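Uncharacterized protein (Ruminococcus gnavus, PDB 4QAN) is of unknown function, has a cystatin-like fold as a divergent member of the NTF2-like superfamily, and can bind a metal ion. Local coordinates at residues 36-50 / 200-212. Sequence-based numbering, arbitrary orientation.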
loop_
_atom_site.group_PDB
_atom_site.type_symbol
_atom_site.label_atom_id
_atom_site.label_comp_id
_atom_site.label_asym_id
_atom_site.label_seq_id
_atom_site.Cartn_x
_atom_site.Cartn_y
_atom_site.Cartn_z
ATOM N N SER A 36 -8.008 18.633 -11.423
ATOM C CA SER A 36 -8.613 19.524 -10.427
ATOM C C SER A 36 -8.094 19.252 -9.013
ATOM O O SER A 36 -7.757 20.178 -8.273
ATOM C CB SER A 36 -10.126 19.365 -10.411
ATOM O OG SER A 36 -10.653 20.058 -9.302
ATOM N N ALA A 37 -8.064 17.979 -8.636
ATOM C CA ALA A 37 -7.567 17.594 -7.323
ATOM C C ALA A 37 -6.187 18.190 -7.104
ATOM O O ALA A 37 -5.948 18.825 -6.080
ATOM C CB ALA A 37 -7.517 16.083 -7.187
ATOM N N LEU A 38 -5.299 17.991 -8.082
ATOM C CA LEU A 38 -3.938 18.522 -8.027
ATOM C C LEU A 38 -3.940 20.039 -7.953
ATOM O O LEU A 38 -3.156 20.629 -7.220
ATOM C CB LEU A 38 -3.126 18.071 -9.241
ATOM C CG LEU A 38 -2.772 16.582 -9.263
ATOM C CD1 LEU A 38 -2.561 16.080 -10.679
ATOM C CD2 LEU A 38 -1.536 16.293 -8.420
ATOM N N LYS A 39 -4.822 20.666 -8.716
ATOM C CA LYS A 39 -4.933 22.122 -8.705
ATOM C C LYS A 39 -5.290 22.632 -7.312
ATOM O O LYS A 39 -4.742 23.638 -6.860
ATOM C CB LYS A 39 -5.994 22.576 -9.709
ATOM C CG LYS A 39 -6.090 24.080 -9.904
ATOM C CD LYS A 39 -7.238 24.411 -10.846
ATOM C CE LYS A 39 -7.315 25.891 -11.148
ATOM N NZ LYS A 39 -6.069 26.362 -11.810
ATOM N N LYS A 40 -6.204 21.925 -6.642
ATOM C CA LYS A 40 -6.709 22.327 -5.330
ATOM C C LYS A 40 -5.899 21.714 -4.203
ATOM O O LYS A 40 -6.303 21.785 -3.046
ATOM C CB LYS A 40 -8.165 21.897 -5.162
ATOM C CG LYS A 40 -9.103 22.401 -6.232
ATOM C CD LYS A 40 -10.446 21.702 -6.118
ATOM C CE LYS A 40 -11.557 22.526 -6.733
ATOM N NZ LYS A 40 -11.641 22.343 -8.212
ATOM N N ASN A 41 -4.768 21.097 -4.532
ATOM C CA ASN A 41 -3.953 20.398 -3.545
ATOM C C ASN A 41 -4.825 19.576 -2.563
ATOM O O ASN A 41 -4.613 19.600 -1.355
ATOM C CB ASN A 41 -3.059 21.405 -2.807
ATOM C CG ASN A 41 -2.011 20.735 -1.921
ATOM O OD1 ASN A 41 -1.620 19.578 -2.131
ATOM N ND2 ASN A 41 -1.556 21.463 -0.914
ATOM N N ASP A 42 -5.800 18.844 -3.101
ATOM C CA ASP A 42 -6.764 18.102 -2.282
ATOM C C ASP A 42 -6.502 16.609 -2.399
ATOM O O ASP A 42 -6.930 15.958 -3.347
ATOM C CB ASP A 42 -8.204 18.442 -2.694
ATOM C CG ASP A 42 -9.254 17.801 -1.784
ATOM O OD1 ASP A 42 -8.928 16.832 -1.079
ATOM O OD2 ASP A 42 -10.418 18.255 -1.796
ATOM N N LEU A 43 -5.798 16.082 -1.407
ATOM C CA LEU A 43 -5.353 14.705 -1.416
ATOM C C LEU A 43 -6.543 13.755 -1.391
ATOM O O LEU A 43 -6.585 12.762 -2.127
ATOM C CB LEU A 43 -4.464 14.434 -0.205
ATOM C CG LEU A 43 -3.962 12.999 -0.045
ATOM C CD1 LEU A 43 -3.051 12.668 -1.207
ATOM C CD2 LEU A 43 -3.249 12.810 1.286
ATOM N N ASP A 44 -7.501 14.061 -0.528
ATOM C CA ASP A 44 -8.669 13.218 -0.374
ATOM C C ASP A 44 -9.346 13.033 -1.730
ATOM O O ASP A 44 -9.589 11.893 -2.166
ATOM C CB ASP A 44 -9.639 13.835 0.635
ATOM C CG ASP A 44 -10.933 13.072 0.725
ATOM O OD1 ASP A 44 -10.928 11.986 1.342
ATOM O OD2 ASP A 44 -11.951 13.547 0.160
HETATM N N MSE A 45 -9.623 14.164 -2.390
HETATM C CA MSE A 45 -10.235 14.167 -3.715
HETATM C C MSE A 45 -9.461 13.309 -4.692
HETATM O O MSE A 45 -10.049 12.477 -5.384
HETATM C CB MSE A 45 -10.364 15.619 -4.186
HETATM C CG MSE A 45 -11.170 15.718 -5.461
HETATM SE SE MSE A 45 -11.108 17.572 -6.107
HETATM C CE MSE A 45 -12.031 17.198 -7.806
ATOM N N ALA A 46 -8.142 13.493 -4.723
ATOM C CA ALA A 46 -7.230 12.768 -5.620
ATOM C C ALA A 46 -7.305 11.261 -5.455
ATOM O O ALA A 46 -7.408 10.539 -6.442
ATOM C CB ALA A 46 -5.783 13.221 -5.390
ATOM N N LEU A 47 -7.227 10.799 -4.209
ATOM C CA LEU A 47 -7.297 9.374 -3.900
ATOM C C LEU A 47 -8.533 8.690 -4.469
ATOM O O LEU A 47 -8.445 7.596 -5.022
ATOM C CB LEU A 47 -7.246 9.158 -2.390
ATOM C CG LEU A 47 -5.836 9.370 -1.805
ATOM C CD1 LEU A 47 -5.855 9.331 -0.291
ATOM C CD2 LEU A 47 -4.881 8.332 -2.349
ATOM N N ARG A 48 -9.676 9.346 -4.322
ATOM C CA ARG A 48 -10.945 8.814 -4.800
ATOM C C ARG A 48 -10.973 8.604 -6.321
ATOM O O ARG A 48 -11.725 7.759 -6.816
ATOM C CB ARG A 48 -12.079 9.747 -4.380
ATOM C CG ARG A 48 -12.232 9.846 -2.866
ATOM C CD ARG A 48 -12.789 11.196 -2.446
ATOM N NE ARG A 48 -13.061 11.250 -1.006
ATOM C CZ ARG A 48 -14.251 11.060 -0.439
ATOM N NH1 ARG A 48 -15.335 10.781 -1.164
ATOM N NH2 ARG A 48 -14.356 11.153 0.879
ATOM N N GLY A 49 -10.155 9.369 -7.047
ATOM C CA GLY A 49 -10.028 9.226 -8.486
ATOM C C GLY A 49 -9.057 8.167 -8.965
ATOM O O GLY A 49 -8.961 7.925 -10.172
ATOM N N CYS A 50 -8.314 7.561 -8.036
ATOM C CA CYS A 50 -7.380 6.492 -8.355
ATOM C C CYS A 50 -8.067 5.131 -8.307
ATOM O O CYS A 50 -9.062 4.955 -7.612
ATOM C CB CYS A 50 -6.201 6.503 -7.367
ATOM S SG CYS A 50 -5.272 8.063 -7.302
ATOM N N VAL A 200 -13.691 21.586 -18.172
ATOM C CA VAL A 200 -14.379 21.802 -16.898
ATOM C C VAL A 200 -13.702 20.994 -15.795
ATOM O O VAL A 200 -13.852 19.774 -15.730
ATOM C CB VAL A 200 -15.872 21.404 -16.997
ATOM C CG1 VAL A 200 -16.522 21.304 -15.618
ATOM C CG2 VAL A 200 -16.619 22.397 -17.889
ATOM N N LEU A 201 -12.958 21.688 -14.938
ATOM C CA LEU A 201 -12.355 21.081 -13.751
ATOM C C LEU A 201 -13.417 20.927 -12.655
ATOM O O LEU A 201 -13.820 21.921 -12.055
ATOM C CB LEU A 201 -11.224 21.966 -13.234
ATOM C CG LEU A 201 -9.962 22.015 -14.095
ATOM C CD1 LEU A 201 -9.110 23.212 -13.705
ATOM C CD2 LEU A 201 -9.164 20.724 -13.961
ATOM N N PRO A 202 -13.861 19.687 -12.369
ATOM C CA PRO A 202 -14.943 19.545 -11.396
ATOM C C PRO A 202 -14.523 19.848 -9.959
ATOM O O PRO A 202 -13.323 19.961 -9.654
ATOM C CB PRO A 202 -15.310 18.060 -11.502
ATOM C CG PRO A 202 -14.036 17.390 -11.883
ATOM C CD PRO A 202 -13.271 18.380 -12.727
ATOM N N ASN A 203 -15.520 19.995 -9.091
ATOM C CA ASN A 203 -15.295 19.866 -7.655
ATOM C C ASN A 203 -16.508 19.341 -6.918
ATOM O O ASN A 203 -17.105 20.026 -6.090
ATOM C CB ASN A 203 -14.789 21.155 -7.035
ATOM C CG ASN A 203 -15.556 22.357 -7.492
ATOM O OD1 ASN A 203 -16.697 22.254 -7.942
ATOM N ND2 ASN A 203 -14.925 23.513 -7.395
ATOM N N GLN A 204 -16.877 18.120 -7.279
ATOM C CA GLN A 204 -17.513 17.198 -6.359
ATOM C C GLN A 204 -16.406 16.196 -6.057
ATOM O O GLN A 204 -15.345 16.241 -6.675
ATOM C CB GLN A 204 -18.684 16.448 -6.994
ATOM C CG GLN A 204 -19.511 17.211 -8.031
ATOM C CD GLN A 204 -20.387 18.273 -7.410
ATOM O OE1 GLN A 204 -19.920 19.080 -6.605
ATOM N NE2 GLN A 204 -21.673 18.286 -7.783
ATOM N N LEU A 205 -16.670 15.293 -5.125
ATOM C CA LEU A 205 -15.857 14.102 -4.940
ATOM C C LEU A 205 -16.609 12.911 -5.511
ATOM O O LEU A 205 -17.825 12.955 -5.699
ATOM C CB LEU A 205 -15.580 13.851 -3.457
ATOM C CG LEU A 205 -15.329 15.082 -2.597
ATOM C CD1 LEU A 205 -15.065 14.643 -1.166
ATOM C CD2 LEU A 205 -14.176 15.899 -3.155
ATOM N N THR A 206 -15.867 11.859 -5.810
ATOM C CA THR A 206 -16.428 10.569 -6.136
ATOM C C THR A 206 -16.151 9.666 -4.921
ATOM O O THR A 206 -15.688 10.138 -3.881
ATOM C CB THR A 206 -15.826 10.015 -7.448
ATOM O OG1 THR A 206 -16.691 9.014 -8.005
ATOM C CG2 THR A 206 -14.397 9.426 -7.213
ATOM N N GLY A 207 -16.432 8.379 -5.041
ATOM C CA GLY A 207 -16.535 7.528 -3.872
ATOM C C GLY A 207 -15.272 7.380 -3.058
ATOM O O GLY A 207 -14.169 7.406 -3.602
ATOM N N ALA A 208 -15.442 7.209 -1.746
ATOM C CA ALA A 208 -14.333 6.973 -0.844
ATOM C C ALA A 208 -13.758 5.588 -1.120
ATOM O O ALA A 208 -14.500 4.644 -1.317
ATOM C CB ALA A 208 -14.791 7.081 0.600
ATOM N N ASN A 209 -12.435 5.471 -1.120
ATOM C CA ASN A 209 -11.788 4.221 -1.493
ATOM C C ASN A 209 -10.467 3.986 -0.805
ATOM O O ASN A 209 -9.599 3.315 -1.358
ATOM C CB ASN A 209 -11.549 4.235 -2.999
ATOM C CG ASN A 209 -10.646 5.374 -3.421
ATOM O OD1 ASN A 209 -10.480 6.352 -2.685
ATOM N ND2 ASN A 209 -10.043 5.247 -4.591
ATOM N N TYR A 210 -10.297 4.572 0.377
ATOM C CA TYR A 210 -9.109 4.360 1.202
ATOM C C TYR A 210 -9.516 4.355 2.670
ATOM O O TYR A 210 -10.619 4.764 3.004
ATOM C CB TYR A 210 -8.074 5.455 0.923
ATOM C CG TYR A 210 -8.480 6.867 1.322
ATOM C CD1 TYR A 210 -9.255 7.657 0.489
ATOM C CD2 TYR A 210 -8.076 7.406 2.531
ATOM C CE1 TYR A 210 -9.622 8.950 0.855
ATOM C CE2 TYR A 210 -8.441 8.684 2.911
ATOM C CZ TYR A 210 -9.220 9.447 2.067
ATOM O OH TYR A 210 -9.560 10.709 2.444
ATOM N N PHE A 211 -8.626 3.912 3.554
ATOM C CA PHE A 211 -8.911 3.917 4.973
ATOM C C PHE A 211 -7.691 4.378 5.764
ATOM O O PHE A 211 -6.549 4.238 5.303
ATOM C CB PHE A 211 -9.334 2.513 5.427
ATOM C CG PHE A 211 -8.213 1.523 5.426
ATOM C CD1 PHE A 211 -7.920 0.790 4.293
ATOM C CD2 PHE A 211 -7.434 1.342 6.555
ATOM C CE1 PHE A 211 -6.871 -0.114 4.289
ATOM C CE2 PHE A 211 -6.398 0.436 6.560
ATOM C CZ PHE A 211 -6.106 -0.287 5.417
ATOM N N GLN A 212 -7.969 4.948 6.939
ATOM C CA GLN A 212 -6.945 5.328 7.915
ATOM C C GLN A 212 -7.316 4.587 9.219
ATOM O O GLN A 212 -8.371 4.827 9.796
ATOM C CB GLN A 212 -6.899 6.872 8.104
ATOM C CG GLN A 212 -5.593 7.418 8.709
ATOM C CD GLN A 212 -5.471 8.950 8.687
ATOM O OE1 GLN A 212 -5.453 9.574 7.625
ATOM N NE2 GLN A 212 -5.367 9.558 9.871
#
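R48 NH1 donates to the carbonyl of T206, 2.8 Å from NH1 to T206 O, with an N-H...O angle of 158°. The acceptor lies near the guanidinium plane. L205 CD1 sits over the centre of one guanidinium face, and A208 CA lies over the opposite face, toward the rim. NE of R48 forms a salt bridge with D44, 2.8 Å from NE to D44 OD2, one turn back on helix 43-48. Replacing R48 by an alanine would probably leave T206 O and the D44 carboxylate without this partner and open a gap between L205 and A208. S36 OG reaches P202 O at 2.7 Å, almost in line with the C=O bond. The S36 hydroxyl is anti to the backbone N (chi1 170°), which directs it to this carbonyl. K40 NZ donates to the same P202 O and also to S36 OG. N209 ND2 donates to L47 O over 2.9 Å, from above the carbonyl plane. C50 N reaches L47 O from the opposite face.

The contact joins two helices to the irregular connection between strand 187-188 and helix 221-234. A Schellman motif with N41 as C-prime ends helix 27-39, and D42 then N-caps helix 43-48. Segment 200-212 runs past both helices. T206 OG1 is held by I21 O on a nearby loop.

L47 CD1 packs over the Y210 ring in a CH-pi contact, 3.8 Å from CD1 to the ring centroid and 7° off the normal. Y210 OH is hydrogen-bonded with T252 OG1. The selenomethionine M45 extends along segment 200-212. Its CG meets L205 CD2 at 3.8 Å, and its CE lies near P202 O and Q204 O. Farther out, L201 CD1 touches K39 CD, and the K40 and N203 side chains cross at about a right angle, with K40 CE 3.5 Å from N203 CB.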